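Local coordinates for resiniferatoxin-binding, phosphotriesterase-related protein (Rhodobacter sphaeroides 2.4.1, PDB 3K2G), which binds two zinc ions in a TIM-barrel fold of the phosphotriesterase family and probably acts as a metal-dependent phosphoric ester hydrolase, at residues Q71-N76 / M266-A271; K77-L82 / V307-T312. All coordinates share one frame; numbering follows the deposited sequence.

In the fold
Both contacts tie one continuous run, residues 71-82, to two later segments of the phosphotriesterase-type TIM barrel, and their centres lie about 11 Å apart. In contact 1 the run meets 266-271, in contact 2 it meets 307-312, which follows strand 299-301. They share an interface: Asn79 ND2 probably donates to Pro73 O at 3.1 Å, Phe74 CD1 packs on Ile80 CG2 at 3.6 Å, and Phe268 CE1 meets Met309 CE at 3.5 Å. The pocket lies beside both. The Phe74 side chain is about 4 Å from the bound dimercaptobutanediol and about 9 Å from a zinc ion, while that of Leu82 is about 4 Å from the side chain of His36, a zinc ligand.

Contact 1 of 2, residues Q71-N76 / M266-A271; sequences QDPFVN and MDFFYA
Gln71-Phe74 passes Phe268-Ala271 at 73° with no hydrogen bond between them; the nearest CA atoms, of Gln71 and Phe269, are 4.9 Å apart, and the carbonyls Gln71 O and Phe269 O come within 2.9 Å without a bond, both being acceptors. Pro73 carries the side-chain packing. Its CG presses on Phe268 CB at 3.6 Å and also reaches Tyr270 CE1 at 4.0 Å, so the pyrrolidine fills the angle between two aromatic residues. Beyond it, Phe74 CE2 lies 3.7 Å from Tyr270 CD1. The two ring planes differ by 29° but are slid so far apart, with centroids 5.4 Å from each other, that they hardly overlap. Tyr270 CB points away from 71-76; with CG anti to its own carbonyl carbon (chi1 -72°), the ring turns back to meet Pro73 and Phe74.

At the other end, the Ala271 methyl touches the carboxylate of Asp72, CB to OD1 being 3.3 Å. That carboxylate is held from elsewhere, by a salt bridge from OD2 to Arg53 and a hydrogen bond between OD1 and Asn46. Gln71 NE2 is hydrogen-bonded to Ser67 O, and the side chain also packs on Phe321 of the second subunit. Strand 269-270 forms a short antiparallel pair with 275-276, and its docking on the 3-10 turn at 73-75 places Phe74, a residue of the dimercaptobutanediol pocket near the binuclear zinc centre, against Tyr270.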
loop_
_atom_site.group_PDB
_atom_site.type_symbol
_atom_site.label_atom_id
_atom_site.label_comp_id
_atom_site.label_asym_id
_atom_site.label_seq_id
_atom_site.Cartn_x
_atom_site.Cartn_y
_atom_site.Cartn_z
ATOM N N GLN B 71 -14.958 17.846 18.490
ATOM C CA GLN B 71 -13.711 17.237 18.959
ATOM C C GLN B 71 -13.918 16.399 20.226
ATOM O O GLN B 71 -12.996 15.731 20.690
ATOM C CB GLN B 71 -12.648 18.307 19.253
ATOM C CG GLN B 71 -12.517 19.407 18.210
ATOM C CD GLN B 71 -12.427 18.878 16.796
ATOM O OE1 GLN B 71 -11.640 17.982 16.506
ATOM N NE2 GLN B 71 -13.228 19.443 15.905
ATOM N N ASP B 72 -15.127 16.447 20.776
ATOM C CA ASP B 72 -15.466 15.711 21.997
ATOM C C ASP B 72 -16.984 15.811 22.229
ATOM O O ASP B 72 -17.450 16.512 23.133
ATOM C CB ASP B 72 -14.670 16.304 23.176
ATOM C CG ASP B 72 -14.920 15.579 24.494
ATOM O OD1 ASP B 72 -15.287 14.387 24.471
ATOM O OD2 ASP B 72 -14.730 16.207 25.555
ATOM N N PRO B 73 -17.775 15.103 21.400
ATOM C CA PRO B 73 -19.244 15.073 21.452
ATOM C C PRO B 73 -19.833 14.771 22.826
ATOM O O PRO B 73 -20.838 15.360 23.219
ATOM C CB PRO B 73 -19.607 13.985 20.440
ATOM C CG PRO B 73 -18.512 14.077 19.441
ATOM C CD PRO B 73 -17.285 14.227 20.321
ATOM N N PHE B 74 -19.207 13.855 23.548
ATOM C CA PHE B 74 -19.706 13.461 24.860
ATOM C C PHE B 74 -19.423 14.421 26.001
ATOM O O PHE B 74 -19.707 14.108 27.155
ATOM C CB PHE B 74 -19.176 12.077 25.223
ATOM C CG PHE B 74 -19.685 10.986 24.330
ATOM C CD1 PHE B 74 -21.038 10.901 24.016
ATOM C CD2 PHE B 74 -18.820 10.018 23.838
ATOM C CE1 PHE B 74 -21.521 9.866 23.220
ATOM C CE2 PHE B 74 -19.294 8.980 23.042
ATOM C CZ PHE B 74 -20.647 8.902 22.736
ATOM N N VAL B 75 -18.867 15.587 25.691
ATOM C CA VAL B 75 -18.574 16.568 26.728
ATOM C C VAL B 75 -19.833 17.349 27.097
ATOM O O VAL B 75 -19.963 17.828 28.222
ATOM C CB VAL B 75 -17.509 17.593 26.267
ATOM C CG1 VAL B 75 -18.108 18.547 25.251
ATOM C CG2 VAL B 75 -16.981 18.368 27.460
ATOM N N ASN B 76 -20.759 17.453 26.143
ATOM C CA ASN B 76 -21.999 18.214 26.312
ATOM C C ASN B 76 -23.191 17.384 26.788
ATOM O O ASN B 76 -23.631 16.463 26.101
ATOM C CB ASN B 76 -22.358 18.893 24.981
ATOM C CG ASN B 76 -23.313 20.059 25.150
ATOM O OD1 ASN B 76 -22.910 21.153 25.552
ATOM N ND2 ASN B 76 -24.585 19.833 24.846
HETATM N N MSE B 266 -20.574 10.800 9.904
HETATM C CA MSE B 266 -20.010 11.021 11.240
HETATM C C MSE B 266 -18.508 11.212 11.149
HETATM O O MSE B 266 -17.771 10.288 10.803
HETATM C CB MSE B 266 -20.309 9.838 12.170
HETATM C CG MSE B 266 -19.627 9.871 13.560
HETATM SE SE MSE B 266 -20.254 8.384 14.593
HETATM C CE MSE B 266 -18.632 7.605 15.420
ATOM N N ASP B 267 -18.057 12.414 11.479
ATOM C CA ASP B 267 -16.640 12.727 11.410
ATOM C C ASP B 267 -16.086 13.277 12.720
ATOM O O ASP B 267 -15.125 14.048 12.709
ATOM C CB ASP B 267 -16.406 13.738 10.285
ATOM C CG ASP B 267 -17.098 15.068 10.539
ATOM O OD1 ASP B 267 -18.167 15.083 11.190
ATOM O OD2 ASP B 267 -16.575 16.104 10.072
ATOM N N PHE B 268 -16.677 12.875 13.842
ATOM C CA PHE B 268 -16.224 13.357 15.143
ATOM C C PHE B 268 -14.966 12.655 15.638
ATOM O O PHE B 268 -14.597 11.584 15.149
ATOM C CB PHE B 268 -17.303 13.150 16.214
ATOM C CG PHE B 268 -18.687 13.537 15.781
ATOM C CD1 PHE B 268 -18.911 14.698 15.048
ATOM C CD2 PHE B 268 -19.779 12.755 16.150
ATOM C CE1 PHE B 268 -20.210 15.077 14.686
ATOM C CE2 PHE B 268 -21.079 13.125 15.796
ATOM C CZ PHE B 268 -21.293 14.286 15.065
ATOM N N PHE B 269 -14.316 13.283 16.613
ATOM C CA PHE B 269 -13.151 12.710 17.270
ATOM C C PHE B 269 -13.650 12.445 18.686
ATOM O O PHE B 269 -14.087 13.365 19.374
ATOM C CB PHE B 269 -11.982 13.692 17.337
ATOM C CG PHE B 269 -10.805 13.162 18.114
ATOM C CD1 PHE B 269 -10.066 12.089 17.628
ATOM C CD2 PHE B 269 -10.473 13.699 19.357
ATOM C CE1 PHE B 269 -9.010 11.548 18.370
ATOM C CE2 PHE B 269 -9.421 13.169 20.108
ATOM C CZ PHE B 269 -8.688 12.089 19.613
ATOM N N TYR B 270 -13.609 11.193 19.118
ATOM C CA TYR B 270 -14.077 10.855 20.454
ATOM C C TYR B 270 -12.954 10.949 21.480
ATOM O O TYR B 270 -12.214 9.988 21.704
ATOM C CB TYR B 270 -14.701 9.458 20.444
ATOM C CG TYR B 270 -16.028 9.432 19.728
ATOM C CD1 TYR B 270 -17.146 10.058 20.280
ATOM C CD2 TYR B 270 -16.162 8.830 18.480
ATOM C CE1 TYR B 270 -18.362 10.092 19.609
ATOM C CE2 TYR B 270 -17.377 8.859 17.800
ATOM C CZ TYR B 270 -18.473 9.495 18.372
ATOM O OH TYR B 270 -19.682 9.552 17.714
ATOM N N ALA B 271 -12.842 12.124 22.098
ATOM C CA ALA B 271 -11.806 12.404 23.089
ATOM C C ALA B 271 -11.642 11.299 24.122
ATOM O O ALA B 271 -10.521 10.932 24.477
ATOM C CB ALA B 271 -12.103 13.726 23.786
#

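Contact 2 of 2, residues K77-L82 / V307-T312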
loop_
_atom_site.group_PDB
_atom_site.type_symbol
_atom_site.label_atom_id
_atom_site.label_comp_id
_atom_site.label_asym_id
_atom_site.label_seq_id
_atom_site.Cartn_x
_atom_site.Cartn_y
_atom_site.Cartn_z
ATOM N N LYS B 77 -23.727 17.731 27.957
ATOM C CA LYS B 77 -24.873 17.018 28.518
ATOM C C LYS B 77 -26.134 17.156 27.667
ATOM O O LYS B 77 -26.906 16.209 27.532
ATOM C CB LYS B 77 -25.171 17.518 29.939
ATOM C CG LYS B 77 -24.123 17.146 30.971
ATOM C CD LYS B 77 -24.499 17.676 32.350
ATOM C CE LYS B 77 -23.460 17.296 33.392
ATOM N NZ LYS B 77 -23.823 17.805 34.744
ATOM N N HIS B 78 -26.340 18.336 27.098
ATOM C CA HIS B 78 -27.516 18.608 26.273
ATOM C C HIS B 78 -27.518 17.799 24.976
ATOM O O HIS B 78 -28.573 17.502 24.414
ATOM C CB HIS B 78 -27.567 20.104 25.942
ATOM C CG HIS B 78 -28.686 20.490 25.024
ATOM N ND1 HIS B 78 -30.011 20.240 25.315
ATOM C CD2 HIS B 78 -28.680 21.138 23.836
ATOM C CE1 HIS B 78 -30.771 20.719 24.347
ATOM N NE2 HIS B 78 -29.988 21.269 23.436
ATOM N N ASN B 79 -26.325 17.438 24.520
ATOM C CA ASN B 79 -26.136 16.699 23.275
ATOM C C ASN B 79 -26.451 15.205 23.344
ATOM O O ASN B 79 -27.014 14.638 22.410
ATOM C CB ASN B 79 -24.685 16.892 22.816
ATOM C CG ASN B 79 -24.387 16.238 21.480
ATOM O OD1 ASN B 79 -25.089 16.452 20.496
ATOM N ND2 ASN B 79 -23.323 15.447 21.438
ATOM N N ILE B 80 -26.095 14.579 24.460
ATOM C CA ILE B 80 -26.267 13.143 24.626
ATOM C C ILE B 80 -27.645 12.600 25.001
ATOM O O ILE B 80 -27.784 11.809 25.932
ATOM C CB ILE B 80 -25.214 12.602 25.623
ATOM C CG1 ILE B 80 -25.367 13.288 26.979
ATOM C CG2 ILE B 80 -23.812 12.853 25.072
ATOM C CD1 ILE B 80 -24.317 12.869 27.994
ATOM N N ALA B 81 -28.658 13.021 24.257
ATOM C CA ALA B 81 -30.015 12.544 24.467
ATOM C C ALA B 81 -30.949 13.108 23.411
ATOM O O ALA B 81 -31.093 14.322 23.272
ATOM C CB ALA B 81 -30.513 12.912 25.868
ATOM N N LEU B 82 -31.560 12.211 22.646
ATOM C CA LEU B 82 -32.512 12.595 21.619
ATOM C C LEU B 82 -33.855 12.457 22.334
ATOM O O LEU B 82 -34.392 11.354 22.474
ATOM C CB LEU B 82 -32.417 11.640 20.421
ATOM C CG LEU B 82 -31.107 11.696 19.618
ATOM C CD1 LEU B 82 -31.081 10.594 18.567
ATOM C CD2 LEU B 82 -30.986 13.056 18.946
ATOM N N VAL B 307 -27.157 11.462 18.750
ATOM C CA VAL B 307 -26.987 12.651 19.590
ATOM C C VAL B 307 -27.579 13.844 18.846
ATOM O O VAL B 307 -27.631 13.848 17.617
ATOM C CB VAL B 307 -25.500 12.952 19.912
ATOM C CG1 VAL B 307 -24.922 11.859 20.817
ATOM C CG2 VAL B 307 -24.696 13.062 18.628
ATOM N N LYS B 308 -28.027 14.850 19.591
ATOM C CA LYS B 308 -28.635 16.036 18.997
ATOM C C LYS B 308 -27.823 16.704 17.890
ATOM O O LYS B 308 -28.386 17.117 16.872
ATOM C CB LYS B 308 -28.933 17.091 20.070
ATOM C CG LYS B 308 -30.025 16.718 21.064
ATOM C CD LYS B 308 -30.543 17.965 21.777
ATOM C CE LYS B 308 -31.641 17.633 22.795
ATOM N NZ LYS B 308 -31.103 16.881 23.963
HETATM N N MSE B 309 -26.509 16.810 18.077
HETATM C CA MSE B 309 -25.685 17.493 17.085
HETATM C C MSE B 309 -25.635 16.822 15.721
HETATM O O MSE B 309 -25.090 17.381 14.778
HETATM C CB MSE B 309 -24.259 17.736 17.612
HETATM C CG MSE B 309 -23.365 16.528 17.722
HETATM SE SE MSE B 309 -21.627 17.070 18.460
HETATM C CE MSE B 309 -20.794 17.824 16.831
HETATM N N MSE B 310 -26.223 15.635 15.600
HETATM C CA MSE B 310 -26.223 14.960 14.312
HETATM C C MSE B 310 -27.496 15.280 13.533
HETATM O O MSE B 310 -27.664 14.840 12.401
HETATM C CB MSE B 310 -26.068 13.454 14.501
HETATM C CG MSE B 310 -24.678 13.036 14.995
HETATM SE SE MSE B 310 -24.497 11.135 15.302
HETATM C CE MSE B 310 -24.470 10.542 13.429
ATOM N N LEU B 311 -28.385 16.053 14.150
ATOM C CA LEU B 311 -29.632 16.463 13.502
ATOM C C LEU B 311 -29.360 17.784 12.779
ATOM O O LEU B 311 -28.555 18.592 13.251
ATOM C CB LEU B 311 -30.730 16.663 14.545
ATOM C CG LEU B 311 -31.104 15.421 15.357
ATOM C CD1 LEU B 311 -32.083 15.807 16.456
ATOM C CD2 LEU B 311 -31.708 14.367 14.437
ATOM N N THR B 312 -30.031 18.010 11.651
ATOM C CA THR B 312 -29.805 19.231 10.884
ATOM C C THR B 312 -30.133 20.480 11.712
ATOM O O THR B 312 -29.475 21.520 11.586
ATOM C CB THR B 312 -30.626 19.228 9.571
ATOM O OG1 THR B 312 -32.017 19.407 9.864
ATOM C CG2 THR B 312 -30.443 17.897 8.845
#
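Lys308 and Asn79 carry this contact, the one by its ammonium group and backbone N-H, the other by its two oxygens. Lys308 NZ donates to two main-chain carbonyls, His78 O at 2.6 Å and Ala81 O at 2.7 Å; the second bond lies in the carbonyl plane. The side chain is extended as far as CE and bends only at its last torsion (chi4 69°), which brings NZ to both oxygens. Asp83 OD1 adds a weak, long ion pair, and the two carbonyls would help to offset the buried positive charge. Lys308 CD lies over one face of the His78 ring, toward its rim, 3.9 Å from the centroid in a CH-pi contact.

Asn79 OD1 takes Met309 N at 2.8 Å, almost in line with its C=O (174°), while its main-chain O takes Lys308 N at 3.0 Å and, weakly, Ala81 N. Both N-H groups of the far segment lie at the start of the 3-10 segment 308-310, in the loop that follows strand 299-301 of the TIM barrel, and the inverse gamma turn centred on Ile80 leads 77-82 into the short, weakly bonded strand 81-82, paired with 39-40. The amide of Asn79 is fixed from both ends, since ND2 bonds to Pro73 O.

Apolar groups complete the interface. Val307 CB rests 3.4 Å from Asn79 O, and selenomethionine Met309 lays CB and CG against Asn79 OD1. Leu82 CD2 covers the backbone at Val307 and Lys308 and reaches Leu311 CD1 at 3.9 Å, next to where Leu311 packs on helix 85-97.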